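Local coordinates for protein enoyl-CoA hydratase (PDB 1WZ8) that probably catalyses the reversible hydration of 2-enoyl-CoA thioesters to 3-hydroxyacyl-CoA, as a hexameric member of the crotonase family, at residues A[97-109]-A[214-226]. Sequence-based numbering, arbitrary orientation.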
loop_
_atom_site.group_PDB
_atom_site.type_symbol
_atom_site.label_atom_id
_atom_site.label_comp_id
_atom_site.label_asym_id
_atom_site.label_seq_id
_atom_site.Cartn_x
_atom_site.Cartn_y
_atom_site.Cartn_z
ATOM N N VAL A 97 -3.341 -8.837 19.503
ATOM C CA VAL A 97 -2.410 -7.849 18.966
ATOM C C VAL A 97 -3.114 -6.537 18.607
ATOM O O VAL A 97 -2.651 -5.450 18.966
ATOM C CB VAL A 97 -1.682 -8.410 17.715
ATOM C CG1 VAL A 97 -0.824 -7.328 17.067
ATOM C CG2 VAL A 97 -0.814 -9.593 18.117
ATOM N N LEU A 98 -4.242 -6.632 17.914
ATOM C CA LEU A 98 -4.979 -5.436 17.514
ATOM C C LEU A 98 -5.654 -4.746 18.688
ATOM O O LEU A 98 -5.846 -3.531 18.675
ATOM C CB LEU A 98 -6.024 -5.792 16.454
ATOM C CG LEU A 98 -5.464 -6.392 15.162
ATOM C CD1 LEU A 98 -6.601 -6.602 14.167
ATOM C CD2 LEU A 98 -4.408 -5.459 14.579
ATOM N N GLY A 99 -6.013 -5.524 19.708
ATOM C CA GLY A 99 -6.658 -4.952 20.873
ATOM C C GLY A 99 -5.840 -3.804 21.428
ATOM O O GLY A 99 -6.327 -2.679 21.534
ATOM N N PRO A 100 -4.581 -4.062 21.802
ATOM C CA PRO A 100 -3.716 -3.014 22.343
ATOM C C PRO A 100 -3.468 -1.906 21.310
ATOM O O PRO A 100 -3.484 -0.718 21.644
ATOM C CB PRO A 100 -2.440 -3.770 22.691
ATOM C CG PRO A 100 -2.938 -5.148 23.009
ATOM C CD PRO A 100 -3.941 -5.385 21.920
ATOM N N LEU A 101 -3.251 -2.300 20.058
ATOM C CA LEU A 101 -2.987 -1.331 18.996
ATOM C C LEU A 101 -4.133 -0.366 18.772
ATOM O O LEU A 101 -3.910 0.818 18.518
ATOM C CB LEU A 101 -2.674 -2.029 17.668
ATOM C CG LEU A 101 -1.317 -2.708 17.471
ATOM C CD1 LEU A 101 -1.162 -3.060 15.993
ATOM C CD2 LEU A 101 -0.189 -1.782 17.902
ATOM N N ASN A 102 -5.360 -0.866 18.856
ATOM C CA ASN A 102 -6.513 -0.008 18.641
ATOM C C ASN A 102 -7.102 0.609 19.906
ATOM O O ASN A 102 -8.060 1.378 19.834
ATOM C CB ASN A 102 -7.586 -0.755 17.843
ATOM C CG ASN A 102 -7.172 -0.981 16.396
ATOM O OD1 ASN A 102 -6.651 -0.077 15.744
ATOM N ND2 ASN A 102 -7.403 -2.185 15.889
ATOM N N PHE A 103 -6.536 0.276 21.064
ATOM C CA PHE A 103 -7.010 0.864 22.308
ATOM C C PHE A 103 -6.542 2.316 22.233
ATOM O O PHE A 103 -5.417 2.578 21.827
ATOM C CB PHE A 103 -6.380 0.171 23.513
ATOM C CG PHE A 103 -6.951 0.620 24.822
ATOM C CD1 PHE A 103 -8.289 0.383 25.122
ATOM C CD2 PHE A 103 -6.170 1.318 25.734
ATOM C CE1 PHE A 103 -8.845 0.841 26.315
ATOM C CE2 PHE A 103 -6.717 1.781 26.933
ATOM C CZ PHE A 103 -8.056 1.545 27.222
ATOM N N PRO A 104 -7.396 3.279 22.621
ATOM C CA PRO A 104 -6.997 4.691 22.554
ATOM C C PRO A 104 -5.873 5.194 23.457
ATOM O O PRO A 104 -5.160 6.134 23.089
ATOM C CB PRO A 104 -8.309 5.432 22.802
ATOM C CG PRO A 104 -9.061 4.486 23.694
ATOM C CD PRO A 104 -8.801 3.148 23.049
ATOM N N ARG A 105 -5.709 4.589 24.629
ATOM C CA ARG A 105 -4.672 5.028 25.558
ATOM C C ARG A 105 -3.370 4.244 25.405
ATOM O O ARG A 105 -3.365 3.102 24.944
ATOM C CB ARG A 105 -5.164 4.894 27.006
ATOM C CG ARG A 105 -6.589 5.357 27.222
ATOM C CD ARG A 105 -6.794 6.762 26.690
ATOM N NE ARG A 105 -8.210 7.075 26.536
ATOM C CZ ARG A 105 -8.669 8.133 25.877
ATOM N NH1 ARG A 105 -7.817 8.980 25.311
ATOM N NH2 ARG A 105 -9.975 8.333 25.766
ATOM N N PRO A 106 -2.241 4.865 25.780
ATOM C CA PRO A 106 -0.939 4.204 25.684
ATOM C C PRO A 106 -0.917 2.977 26.583
ATOM O O PRO A 106 -1.472 2.998 27.682
ATOM C CB PRO A 106 0.033 5.279 26.166
ATOM C CG PRO A 106 -0.647 6.553 25.739
ATOM C CD PRO A 106 -2.084 6.285 26.138
ATOM N N VAL A 107 -0.281 1.914 26.103
ATOM C CA VAL A 107 -0.175 0.665 26.846
ATOM C C VAL A 107 1.296 0.364 27.088
ATOM O O VAL A 107 2.104 0.399 26.164
ATOM C CB VAL A 107 -0.810 -0.506 26.054
ATOM C CG1 VAL A 107 -0.636 -1.822 26.818
ATOM C CG2 VAL A 107 -2.282 -0.223 25.802
ATOM N N VAL A 108 1.637 0.075 28.339
ATOM C CA VAL A 108 3.004 -0.233 28.721
ATOM C C VAL A 108 3.049 -1.665 29.242
ATOM O O VAL A 108 2.145 -2.095 29.953
ATOM C CB VAL A 108 3.492 0.700 29.857
ATOM C CG1 VAL A 108 4.921 0.336 30.256
ATOM C CG2 VAL A 108 3.408 2.157 29.413
ATOM N N ALA A 109 4.093 -2.399 28.878
ATOM C CA ALA A 109 4.237 -3.772 29.342
ATOM C C ALA A 109 5.489 -3.926 30.196
ATOM O O ALA A 109 6.579 -3.524 29.793
ATOM C CB ALA A 109 4.297 -4.726 28.155
ATOM N N LEU A 214 -1.996 12.278 22.940
ATOM C CA LEU A 214 -1.394 10.948 22.992
ATOM C C LEU A 214 -2.217 9.957 22.168
ATOM O O LEU A 214 -1.666 9.145 21.424
ATOM C CB LEU A 214 -1.289 10.463 24.445
ATOM C CG LEU A 214 -0.150 11.083 25.265
ATOM C CD1 LEU A 214 -0.351 10.797 26.747
ATOM C CD2 LEU A 214 1.187 10.528 24.782
ATOM N N HIS A 215 -3.536 10.031 22.306
ATOM C CA HIS A 215 -4.430 9.144 21.572
ATOM C C HIS A 215 -4.203 9.331 20.073
ATOM O O HIS A 215 -4.005 8.365 19.335
ATOM C CB HIS A 215 -5.889 9.463 21.923
ATOM C CG HIS A 215 -6.889 8.760 21.058
ATOM N ND1 HIS A 215 -6.643 7.530 20.489
ATOM C CD2 HIS A 215 -8.134 9.114 20.660
ATOM C CE1 HIS A 215 -7.692 7.153 19.783
ATOM N NE2 HIS A 215 -8.613 8.098 19.872
ATOM N N HIS A 216 -4.217 10.581 19.629
ATOM C CA HIS A 216 -4.023 10.878 18.216
ATOM C C HIS A 216 -2.649 10.492 17.677
ATOM O O HIS A 216 -2.537 10.023 16.542
ATOM C CB HIS A 216 -4.309 12.357 17.961
ATOM C CG HIS A 216 -5.750 12.717 18.153
ATOM N ND1 HIS A 216 -6.226 14.002 18.012
ATOM C CD2 HIS A 216 -6.824 11.948 18.453
ATOM C CE1 HIS A 216 -7.531 14.009 18.215
ATOM N NE2 HIS A 216 -7.920 12.777 18.484
ATOM N N THR A 217 -1.606 10.677 18.483
ATOM C CA THR A 217 -0.260 10.327 18.047
ATOM C C THR A 217 -0.134 8.808 17.936
ATOM O O THR A 217 0.426 8.292 16.964
ATOM C CB THR A 217 0.811 10.869 19.026
ATOM O OG1 THR A 217 0.692 12.295 19.118
ATOM C CG2 THR A 217 2.207 10.531 18.532
ATOM N N LYS A 218 -0.645 8.095 18.938
ATOM C CA LYS A 218 -0.597 6.640 18.922
ATOM C C LYS A 218 -1.375 6.128 17.722
ATOM O O LYS A 218 -0.898 5.276 16.978
ATOM C CB LYS A 218 -1.204 6.046 20.202
ATOM C CG LYS A 218 -1.524 4.554 20.082
ATOM C CD LYS A 218 -1.991 3.947 21.393
ATOM C CE LYS A 218 -2.374 2.483 21.197
ATOM N NZ LYS A 218 -2.622 1.782 22.477
ATOM N N HIS A 219 -2.575 6.663 17.539
ATOM C CA HIS A 219 -3.432 6.246 16.438
ATOM C C HIS A 219 -2.767 6.435 15.082
ATOM O O HIS A 219 -2.774 5.532 14.251
ATOM C CB HIS A 219 -4.749 7.024 16.467
ATOM C CG HIS A 219 -5.704 6.621 15.389
ATOM N ND1 HIS A 219 -6.373 5.416 15.401
ATOM C CD2 HIS A 219 -6.082 7.250 14.252
ATOM C CE1 HIS A 219 -7.122 5.321 14.317
ATOM N NE2 HIS A 219 -6.964 6.420 13.604
ATOM N N ALA A 220 -2.201 7.617 14.861
ATOM C CA ALA A 220 -1.546 7.918 13.597
ATOM C C ALA A 220 -0.339 7.016 13.355
ATOM O O ALA A 220 -0.146 6.520 12.246
ATOM C CB ALA A 220 -1.127 9.385 13.561
ATOM N N LEU A 221 0.481 6.806 14.382
ATOM C CA LEU A 221 1.642 5.934 14.224
ATOM C C LEU A 221 1.210 4.502 13.925
ATOM O O LEU A 221 1.810 3.831 13.082
ATOM C CB LEU A 221 2.508 5.939 15.490
ATOM C CG LEU A 221 3.391 7.156 15.791
ATOM C CD1 LEU A 221 3.974 7.005 17.190
ATOM C CD2 LEU A 221 4.513 7.271 14.766
ATOM N N ASN A 222 0.163 4.036 14.602
ATOM C CA ASN A 222 -0.288 2.664 14.402
ATOM C C ASN A 222 -0.817 2.352 13.007
ATOM O O ASN A 222 -0.972 1.188 12.650
ATOM C CB ASN A 222 -1.297 2.267 15.486
ATOM C CG ASN A 222 -0.614 1.878 16.783
ATOM O OD1 ASN A 222 0.604 1.708 16.822
ATOM N ND2 ASN A 222 -1.392 1.721 17.847
ATOM N N HIS A 223 -1.085 3.383 12.210
ATOM C CA HIS A 223 -1.535 3.145 10.847
ATOM C C HIS A 223 -0.397 2.484 10.065
ATOM O O HIS A 223 -0.623 1.901 9.001
ATOM C CB HIS A 223 -1.952 4.449 10.156
ATOM C CG HIS A 223 -3.401 4.789 10.332
ATOM N ND1 HIS A 223 -4.412 3.890 10.069
ATOM C CD2 HIS A 223 -4.007 5.937 10.715
ATOM C CE1 HIS A 223 -5.581 4.470 10.281
ATOM N NE2 HIS A 223 -5.363 5.712 10.672
ATOM N N TRP A 224 0.830 2.587 10.573
ATOM C CA TRP A 224 1.943 1.937 9.893
ATOM C C TRP A 224 1.733 0.433 9.996
ATOM O O TRP A 224 1.959 -0.301 9.039
ATOM C CB TRP A 224 3.289 2.313 10.515
ATOM C CG TRP A 224 3.819 3.625 10.031
ATOM C CD1 TRP A 224 3.445 4.870 10.454
ATOM C CD2 TRP A 224 4.796 3.827 9.004
ATOM N NE1 TRP A 224 4.129 5.832 9.756
ATOM C CE2 TRP A 224 4.965 5.222 8.858
ATOM C CE3 TRP A 224 5.546 2.966 8.192
ATOM C CZ2 TRP A 224 5.854 5.777 7.932
ATOM C CZ3 TRP A 224 6.435 3.520 7.267
ATOM C CH2 TRP A 224 6.579 4.914 7.148
ATOM N N TYR A 225 1.293 -0.025 11.162
ATOM C CA TYR A 225 1.037 -1.444 11.350
ATOM C C TYR A 225 -0.240 -1.854 10.612
ATOM O O TYR A 225 -0.279 -2.894 9.965
ATOM C CB TYR A 225 0.872 -1.779 12.833
ATOM C CG TYR A 225 2.146 -1.753 13.648
ATOM C CD1 TYR A 225 3.294 -2.409 13.206
ATOM C CD2 TYR A 225 2.183 -1.126 14.898
ATOM C CE1 TYR A 225 4.447 -2.450 13.988
ATOM C CE2 TYR A 225 3.327 -1.162 15.687
ATOM C CZ TYR A 225 4.452 -1.827 15.228
ATOM O OH TYR A 225 5.570 -1.898 16.021
ATOM N N ARG A 226 -1.275 -1.029 10.710
ATOM C CA ARG A 226 -2.546 -1.337 10.074
ATOM C C ARG A 226 -2.420 -1.547 8.570
ATOM O O ARG A 226 -3.150 -2.351 7.995
ATOM C CB ARG A 226 -3.576 -0.242 10.366
ATOM C CG ARG A 226 -3.887 -0.066 11.850
ATOM C CD ARG A 226 -5.120 0.812 12.066
ATOM N NE ARG A 226 -5.343 1.099 13.482
ATOM C CZ ARG A 226 -4.948 2.212 14.090
ATOM N NH1 ARG A 226 -4.315 3.157 13.405
ATOM N NH2 ARG A 226 -5.174 2.378 15.388
HETATM O O HOH W 1 -4.598 5.724 20.129
#
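Lys218 runs straight out from its helix toward the 97-109 segment, with CG set opposite the backbone N (chi1 164°) and every later torsion extended. NZ thus lies among backbone carbonyls at the C-terminal end of helix 83-102 and in the loop that follows. NZ donates to Pro100 O at 2.8 Å, nearly in line with that carbonyl. A second bond goes to Arg105 O at 2.9 Å, from above the carbonyl plane, and a weak one to Phe103 O. Asp127 adds a salt bridge to the same ammonium and also accepts from Val107 N, which probably offsets the buried charge close to where strand 107-111 begins. The segment spans the helix-to-strand connection of the crotonase fold, and helix 211-226 packs across it. Asn222 ND2 donates to Leu101 O at 2.8 Å on a lone pair, while its OD1 accepts from Lys166 of a second subunit. Leu101 lays CD1 and CD2 against Tyr225, crossing it at about a right angle. Arg226 is extended from CG to NE and meets Asn102 side-on. Its NE and NH2 both grip Asn102 OD1, each at 2.9 Å, with the amide and guanidinium planes only 9° apart. NH1 turns back to its own helix and bonds His219 O at 3.0 Å. A leucine in place of Arg226 would probably leave Asn102 OD1 without either guanidinium donor and let that amide turn, and His219 O would lose its side-chain partner. At the other end, Pro104 CB sits over one face of the His215 ring, 3.7 Å from its centroid, in a CH-pi contact. A water in the plane of that ring lies 2.8 Å from His215 ND1, within hydrogen-bonding distance of Pro104 O and His215 O. Pro106 CG rests on Leu214 CB.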